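Local coordinates for protein 2',5'-phosphodiesterase 12 (Homo sapiens, PDB 4Z0V) that belongs to the endonuclease/exonuclease/phosphatase family and has a DNase I-like fold that carries a magnesium ion, at residues Gly335-Val340 against Tyr393-Leu398; Tyr296-Gln301 against Phe328-Ser333. All blocks are in the same frame, centred on the assembly; numbering follows the deposited sequence.

Contact 1 (Gly335-Val340 against Tyr393-Leu398); sequences GMYHFV and YIFIDL
The ring of Phe395 lies between two neighbours: the methyl CG1 of Val340 sits over the centre of one face, and CB of Tyr393, two residues back on the same strand, covers the opposite face near the rim. CG1 stands 3.7 Å from the ring centroid and only 11° off the ring normal, a CH-pi contact in which a small branched side chain from the helix fits a flat surface from the strand. At the edge of the same ring, close to its plane, Tyr337 brings CE1 to 3.9 Å from Phe395 CE1. Tyr337 also reaches Tyr393, whose ring has CD1 of Tyr337 over one face. Their centroids are 5.1 Å apart and the planes are inclined at 38°, an oblique pairing in which CE1 of each ring makes the nearest approach, 3.5 Å.

Helix 335-342 here packs on one side of strand 387-397, part of a mixed sheet of the DNase I-like fold; the two short axes are 12.1 Å apart and run roughly parallel. Tyr393 and Phe395 alternate with Ile394, so both rings project to the helix side, whereas Ile394 packs on strand 433-439. Tyr337 leaves the flank of the helix, and its CG, anti to the backbone N (chi1 -172°), swings the ring across to the strand. Aromatic residues suit this spacing, since they span a gap that the backbones cannot close. Phe328 meets Phe395 edge-to-face.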
loop_
_atom_site.group_PDB
_atom_site.type_symbol
_atom_site.label_atom_id
_atom_site.label_comp_id
_atom_site.label_asym_id
_atom_site.label_seq_id
_atom_site.Cartn_x
_atom_site.Cartn_y
_atom_site.Cartn_z
ATOM N N GLY A 335 0.063 -14.278 -20.019
ATOM C CA GLY A 335 0.195 -13.380 -21.150
ATOM C C GLY A 335 0.449 -11.974 -20.644
ATOM O O GLY A 335 1.271 -11.266 -21.196
ATOM N N MET A 336 -0.238 -11.559 -19.570
ATOM C CA MET A 336 -0.027 -10.202 -19.065
ATOM C C MET A 336 1.426 -10.027 -18.620
ATOM O O MET A 336 2.060 -9.057 -19.015
ATOM C CB MET A 336 -1.010 -9.830 -17.941
ATOM C CG MET A 336 -0.954 -8.322 -17.589
ATOM S SD MET A 336 -0.850 -8.053 -15.805
ATOM C CE MET A 336 0.845 -8.655 -15.434
ATOM N N TYR A 337 1.983 -10.989 -17.885
ATOM C CA TYR A 337 3.364 -10.855 -17.430
ATOM C C TYR A 337 4.347 -10.829 -18.625
ATOM O O TYR A 337 5.293 -10.039 -18.624
ATOM C CB TYR A 337 3.724 -11.972 -16.458
ATOM C CG TYR A 337 5.080 -11.763 -15.825
ATOM C CD1 TYR A 337 5.240 -10.905 -14.734
ATOM C CD2 TYR A 337 6.206 -12.421 -16.310
ATOM C CE1 TYR A 337 6.493 -10.712 -14.147
ATOM C CE2 TYR A 337 7.454 -12.255 -15.715
ATOM C CZ TYR A 337 7.595 -11.391 -14.642
ATOM O OH TYR A 337 8.832 -11.216 -14.076
ATOM N N HIS A 338 4.167 -11.735 -19.596
ATOM C CA HIS A 338 5.028 -11.785 -20.796
ATOM C C HIS A 338 5.008 -10.409 -21.537
ATOM O O HIS A 338 6.056 -9.872 -21.933
ATOM C CB HIS A 338 4.515 -12.907 -21.716
ATOM C CG HIS A 338 5.243 -12.995 -23.020
ATOM N ND1 HIS A 338 6.315 -13.853 -23.191
ATOM C CD2 HIS A 338 5.048 -12.298 -24.165
ATOM C CE1 HIS A 338 6.724 -13.666 -24.440
ATOM N NE2 HIS A 338 5.998 -12.728 -25.060
ATOM N N PHE A 339 3.827 -9.852 -21.703
ATOM C CA PHE A 339 3.616 -8.568 -22.365
ATOM C C PHE A 339 4.420 -7.460 -21.647
ATOM O O PHE A 339 5.160 -6.728 -22.289
ATOM C CB PHE A 339 2.113 -8.238 -22.415
ATOM C CG PHE A 339 1.773 -6.849 -22.934
ATOM C CD1 PHE A 339 2.201 -6.430 -24.191
ATOM C CD2 PHE A 339 1.033 -5.960 -22.158
ATOM C CE1 PHE A 339 1.874 -5.155 -24.671
ATOM C CE2 PHE A 339 0.713 -4.686 -22.634
ATOM C CZ PHE A 339 1.142 -4.286 -23.886
ATOM N N VAL A 340 4.370 -7.422 -20.298
ATOM C CA VAL A 340 5.076 -6.387 -19.534
ATOM C C VAL A 340 6.585 -6.489 -19.760
ATOM O O VAL A 340 7.223 -5.493 -20.102
ATOM C CB VAL A 340 4.733 -6.441 -18.014
ATOM C CG1 VAL A 340 5.590 -5.447 -17.216
ATOM C CG2 VAL A 340 3.248 -6.181 -17.770
ATOM N N TYR A 393 3.698 -7.200 -8.069
ATOM C CA TYR A 393 4.998 -6.830 -8.632
ATOM C C TYR A 393 5.331 -5.376 -8.401
ATOM O O TYR A 393 4.430 -4.544 -8.276
ATOM C CB TYR A 393 5.034 -7.088 -10.146
ATOM C CG TYR A 393 4.676 -8.505 -10.550
ATOM C CD1 TYR A 393 5.643 -9.505 -10.588
ATOM C CD2 TYR A 393 3.369 -8.843 -10.886
ATOM C CE1 TYR A 393 5.307 -10.825 -10.909
ATOM C CE2 TYR A 393 3.016 -10.158 -11.193
ATOM C CZ TYR A 393 3.995 -11.140 -11.225
ATOM O OH TYR A 393 3.641 -12.437 -11.513
ATOM N N ILE A 394 6.633 -5.066 -8.366
ATOM C CA ILE A 394 7.126 -3.689 -8.401
ATOM C C ILE A 394 7.853 -3.619 -9.739
ATOM O O ILE A 394 8.947 -4.160 -9.831
ATOM C CB ILE A 394 8.016 -3.286 -7.211
ATOM C CG1 ILE A 394 7.206 -3.314 -5.878
ATOM C CG2 ILE A 394 8.636 -1.880 -7.453
ATOM C CD1 ILE A 394 8.123 -3.310 -4.596
ATOM N N PHE A 395 7.231 -3.068 -10.765
ATOM C CA PHE A 395 7.877 -2.992 -12.083
ATOM C C PHE A 395 8.665 -1.707 -12.168
ATOM O O PHE A 395 8.124 -0.622 -11.882
ATOM C CB PHE A 395 6.861 -3.078 -13.214
ATOM C CG PHE A 395 6.212 -4.435 -13.374
ATOM C CD1 PHE A 395 6.967 -5.552 -13.738
ATOM C CD2 PHE A 395 4.838 -4.586 -13.228
ATOM C CE1 PHE A 395 6.364 -6.807 -13.879
ATOM C CE2 PHE A 395 4.231 -5.837 -13.414
ATOM C CZ PHE A 395 4.996 -6.933 -13.755
ATOM N N ILE A 396 9.955 -1.817 -12.557
ATOM C CA ILE A 396 10.803 -0.616 -12.597
ATOM C C ILE A 396 11.316 -0.336 -13.986
ATOM O O ILE A 396 11.614 -1.249 -14.736
ATOM C CB ILE A 396 11.973 -0.677 -11.598
ATOM C CG1 ILE A 396 12.965 -1.826 -11.937
ATOM C CG2 ILE A 396 11.456 -0.778 -10.141
ATOM C CD1 ILE A 396 14.300 -1.746 -11.260
ATOM N N ASP A 397 11.412 0.941 -14.309
ATOM C CA ASP A 397 11.947 1.428 -15.579
ATOM C C ASP A 397 13.457 1.219 -15.600
ATOM O O ASP A 397 14.193 1.948 -14.928
ATOM C CB ASP A 397 11.619 2.925 -15.688
ATOM C CG ASP A 397 11.980 3.583 -16.992
ATOM O OD1 ASP A 397 12.669 2.932 -17.824
ATOM O OD2 ASP A 397 11.564 4.741 -17.197
ATOM N N LEU A 398 13.928 0.243 -16.389
ATOM C CA LEU A 398 15.363 -0.039 -16.501
ATOM C C LEU A 398 16.171 1.109 -17.120
ATOM O O LEU A 398 17.392 1.122 -16.979
ATOM C CB LEU A 398 15.606 -1.303 -17.327
ATOM C CG LEU A 398 15.226 -2.602 -16.634
ATOM C CD1 LEU A 398 15.161 -3.731 -17.631
ATOM C CD2 LEU A 398 16.132 -2.886 -15.419
#

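Contact 2 (Tyr296-Gln301 against Phe328-Ser333)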
loop_
_atom_site.group_PDB
_atom_site.type_symbol
_atom_site.label_atom_id
_atom_site.label_comp_id
_atom_site.label_asym_id
_atom_site.label_seq_id
_atom_site.Cartn_x
_atom_site.Cartn_y
_atom_site.Cartn_z
ATOM N N TYR A 296 -7.507 -12.354 -20.415
ATOM C CA TYR A 296 -7.604 -11.390 -21.522
ATOM C C TYR A 296 -7.961 -9.998 -20.988
ATOM O O TYR A 296 -7.572 -8.998 -21.581
ATOM C CB TYR A 296 -8.609 -11.830 -22.620
ATOM C CG TYR A 296 -10.075 -11.653 -22.274
ATOM C CD1 TYR A 296 -10.731 -10.450 -22.525
ATOM C CD2 TYR A 296 -10.823 -12.706 -21.760
ATOM C CE1 TYR A 296 -12.084 -10.287 -22.229
ATOM C CE2 TYR A 296 -12.173 -12.550 -21.446
ATOM C CZ TYR A 296 -12.801 -11.341 -21.690
ATOM O OH TYR A 296 -14.139 -11.193 -21.404
ATOM N N ILE A 297 -8.749 -9.950 -19.908
ATOM C CA ILE A 297 -9.175 -8.673 -19.304
ATOM C C ILE A 297 -7.941 -7.959 -18.748
ATOM O O ILE A 297 -7.779 -6.767 -18.982
ATOM C CB ILE A 297 -10.257 -8.884 -18.232
ATOM C CG1 ILE A 297 -11.580 -9.356 -18.901
ATOM C CG2 ILE A 297 -10.487 -7.574 -17.414
ATOM C CD1 ILE A 297 -12.609 -9.894 -17.987
ATOM N N ARG A 298 -7.066 -8.701 -18.042
ATOM C CA ARG A 298 -5.855 -8.140 -17.446
ATOM C C ARG A 298 -4.893 -7.653 -18.537
ATOM O O ARG A 298 -4.255 -6.612 -18.366
ATOM C CB ARG A 298 -5.209 -9.168 -16.509
ATOM C CG ARG A 298 -6.065 -9.336 -15.242
ATOM C CD ARG A 298 -5.368 -10.238 -14.240
ATOM N NE ARG A 298 -5.483 -11.657 -14.604
ATOM C CZ ARG A 298 -6.503 -12.433 -14.257
ATOM N NH1 ARG A 298 -6.507 -13.722 -14.585
ATOM N NH2 ARG A 298 -7.526 -11.930 -13.581
ATOM N N LEU A 299 -4.826 -8.360 -19.673
ATOM C CA LEU A 299 -4.004 -7.917 -20.798
ATOM C C LEU A 299 -4.497 -6.568 -21.322
ATOM O O LEU A 299 -3.686 -5.660 -21.571
ATOM C CB LEU A 299 -4.039 -8.966 -21.922
ATOM C CG LEU A 299 -2.919 -9.996 -21.831
ATOM C CD1 LEU A 299 -3.282 -11.286 -22.606
ATOM C CD2 LEU A 299 -1.595 -9.392 -22.380
ATOM N N ILE A 300 -5.818 -6.435 -21.491
ATOM C CA ILE A 300 -6.369 -5.188 -22.039
ATOM C C ILE A 300 -6.200 -4.079 -21.001
ATOM O O ILE A 300 -5.794 -2.971 -21.366
ATOM C CB ILE A 300 -7.819 -5.347 -22.552
ATOM C CG1 ILE A 300 -7.819 -6.232 -23.843
ATOM C CG2 ILE A 300 -8.462 -3.973 -22.861
ATOM C CD1 ILE A 300 -9.038 -6.947 -24.031
ATOM N N GLN A 301 -6.431 -4.388 -19.715
ATOM C CA GLN A 301 -6.234 -3.364 -18.667
ATOM C C GLN A 301 -4.769 -2.882 -18.631
ATOM O O GLN A 301 -4.513 -1.664 -18.567
ATOM C CB GLN A 301 -6.664 -3.887 -17.292
ATOM C CG GLN A 301 -8.148 -4.100 -17.183
ATOM C CD GLN A 301 -8.623 -4.494 -15.806
ATOM O OE1 GLN A 301 -7.927 -5.193 -15.050
ATOM N NE2 GLN A 301 -9.894 -4.194 -15.518
ATOM N N PHE A 328 -1.422 -7.345 -9.576
ATOM C CA PHE A 328 -1.791 -7.538 -10.966
ATOM C C PHE A 328 -2.638 -8.783 -11.176
ATOM O O PHE A 328 -3.063 -9.023 -12.301
ATOM C CB PHE A 328 -0.522 -7.604 -11.823
ATOM C CG PHE A 328 0.225 -6.291 -11.801
ATOM C CD1 PHE A 328 1.174 -6.029 -10.818
ATOM C CD2 PHE A 328 -0.053 -5.296 -12.734
ATOM C CE1 PHE A 328 1.859 -4.799 -10.791
ATOM C CE2 PHE A 328 0.593 -4.050 -12.662
ATOM C CZ PHE A 328 1.545 -3.822 -11.696
ATOM N N ASN A 329 -2.888 -9.570 -10.112
ATOM C CA ASN A 329 -3.673 -10.830 -10.194
ATOM C C ASN A 329 -3.210 -11.691 -11.393
ATOM O O ASN A 329 -4.027 -12.349 -12.052
ATOM C CB ASN A 329 -5.170 -10.480 -10.311
ATOM C CG ASN A 329 -5.793 -10.273 -8.957
ATOM O OD1 ASN A 329 -5.741 -11.163 -8.112
ATOM N ND2 ASN A 329 -6.481 -9.143 -8.744
ATOM N N SER A 330 -1.882 -11.680 -11.646
ATOM C CA SER A 330 -1.255 -12.397 -12.770
ATOM C C SER A 330 0.021 -13.030 -12.330
ATOM O O SER A 330 0.929 -12.336 -11.869
ATOM C CB SER A 330 -0.952 -11.455 -13.934
ATOM O OG SER A 330 -2.027 -10.587 -14.247
ATOM N N THR A 331 0.144 -14.338 -12.563
ATOM C CA THR A 331 1.391 -15.012 -12.215
ATOM C C THR A 331 2.436 -14.832 -13.339
ATOM O O THR A 331 2.064 -14.418 -14.433
ATOM C CB THR A 331 1.147 -16.499 -11.931
ATOM O OG1 THR A 331 0.831 -17.156 -13.166
ATOM C CG2 THR A 331 0.107 -16.738 -10.827
ATOM N N PRO A 332 3.729 -15.175 -13.121
ATOM C CA PRO A 332 4.738 -14.951 -14.188
ATOM C C PRO A 332 4.576 -15.798 -15.455
ATOM O O PRO A 332 5.217 -15.492 -16.460
ATOM C CB PRO A 332 6.068 -15.282 -13.496
ATOM C CG PRO A 332 5.773 -15.076 -12.005
ATOM C CD PRO A 332 4.381 -15.598 -11.859
ATOM N N SER A 333 3.700 -16.804 -15.452
ATOM C CA SER A 333 3.519 -17.628 -16.654
ATOM C C SER A 333 2.439 -17.059 -17.590
ATOM O O SER A 333 2.231 -17.610 -18.668
ATOM C CB SER A 333 3.160 -19.063 -16.259
ATOM O OG SER A 333 1.983 -19.087 -15.475
HETATM O O HOH W 1 -3.183 -12.565 -16.205
#
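Arg298 meets the backbone of Phe328 and Asn329 with CD and the guanidinium: CD lies 3.2 Å from Phe328 O. The carbonyl oxygen of Asn329 comes over one face of the guanidinium, off toward the rim, with NE 3.0 Å from Asn329 O; the angle is too poor for a hydrogen bond, so any attraction is probably electrostatic. NE instead directs its hydrogen to a water 2.9 Å away, which lies at the edge of the group in its plane. The same water donates to Ser330 OG at 3.0 Å and thus bridges helix and loop. Ser330 OG in turn donates to Phe328 O at 2.7 Å, from above the carbonyl plane, so the small hydroxyl both accepts from the water and ties the loop together.

The loop follows strand 322-327 and leads to helix 335-342, and it is packed beside helix 295-316; this is a strand-to-helix connection of the DNase I-like fold, with the side chain of Asn329 about 7 Å from the bound magnesium ion. Asn329 lies in the left-handed helical region (phi 46°, psi 37°), a conformation asparagine tolerates better than most residues.

Further out, the arginine is positioned by the loop before its own helix: NH2 is hydrogen-bonded to Tyr289 O and His291 O. A bend at chi3 (-78°) brings the guanidinium within bonding distance of these carbonyls. Asn329 ND2 is held by Leu288 O, while a bound glycerol, probably from the crystallisation liquor, is hydrogen-bonded to Asn329 O.

The segments of contact 2 both precede those of contact 1 in the sequence, and the centres of the two contacts are 10 Å apart. The loop 328-333 of contact 2 leads by one residue into helix 335-342 of contact 1, and it also touches strand 387-397 through Tyr393, whose OH is hydrogen-bonded to Ser330 O at 2.7 Å. From the helix, Met336 SD packs 3.2 Å from Ser330 OG. Thus Ser330 faces Arg298 of helix 295-316 on the one hand and residues of contact 1 on the other. Both contacts are buried. Contact 2 lies near the metal site, although the Asn329 side chain is too far from the magnesium ion to be a ligand.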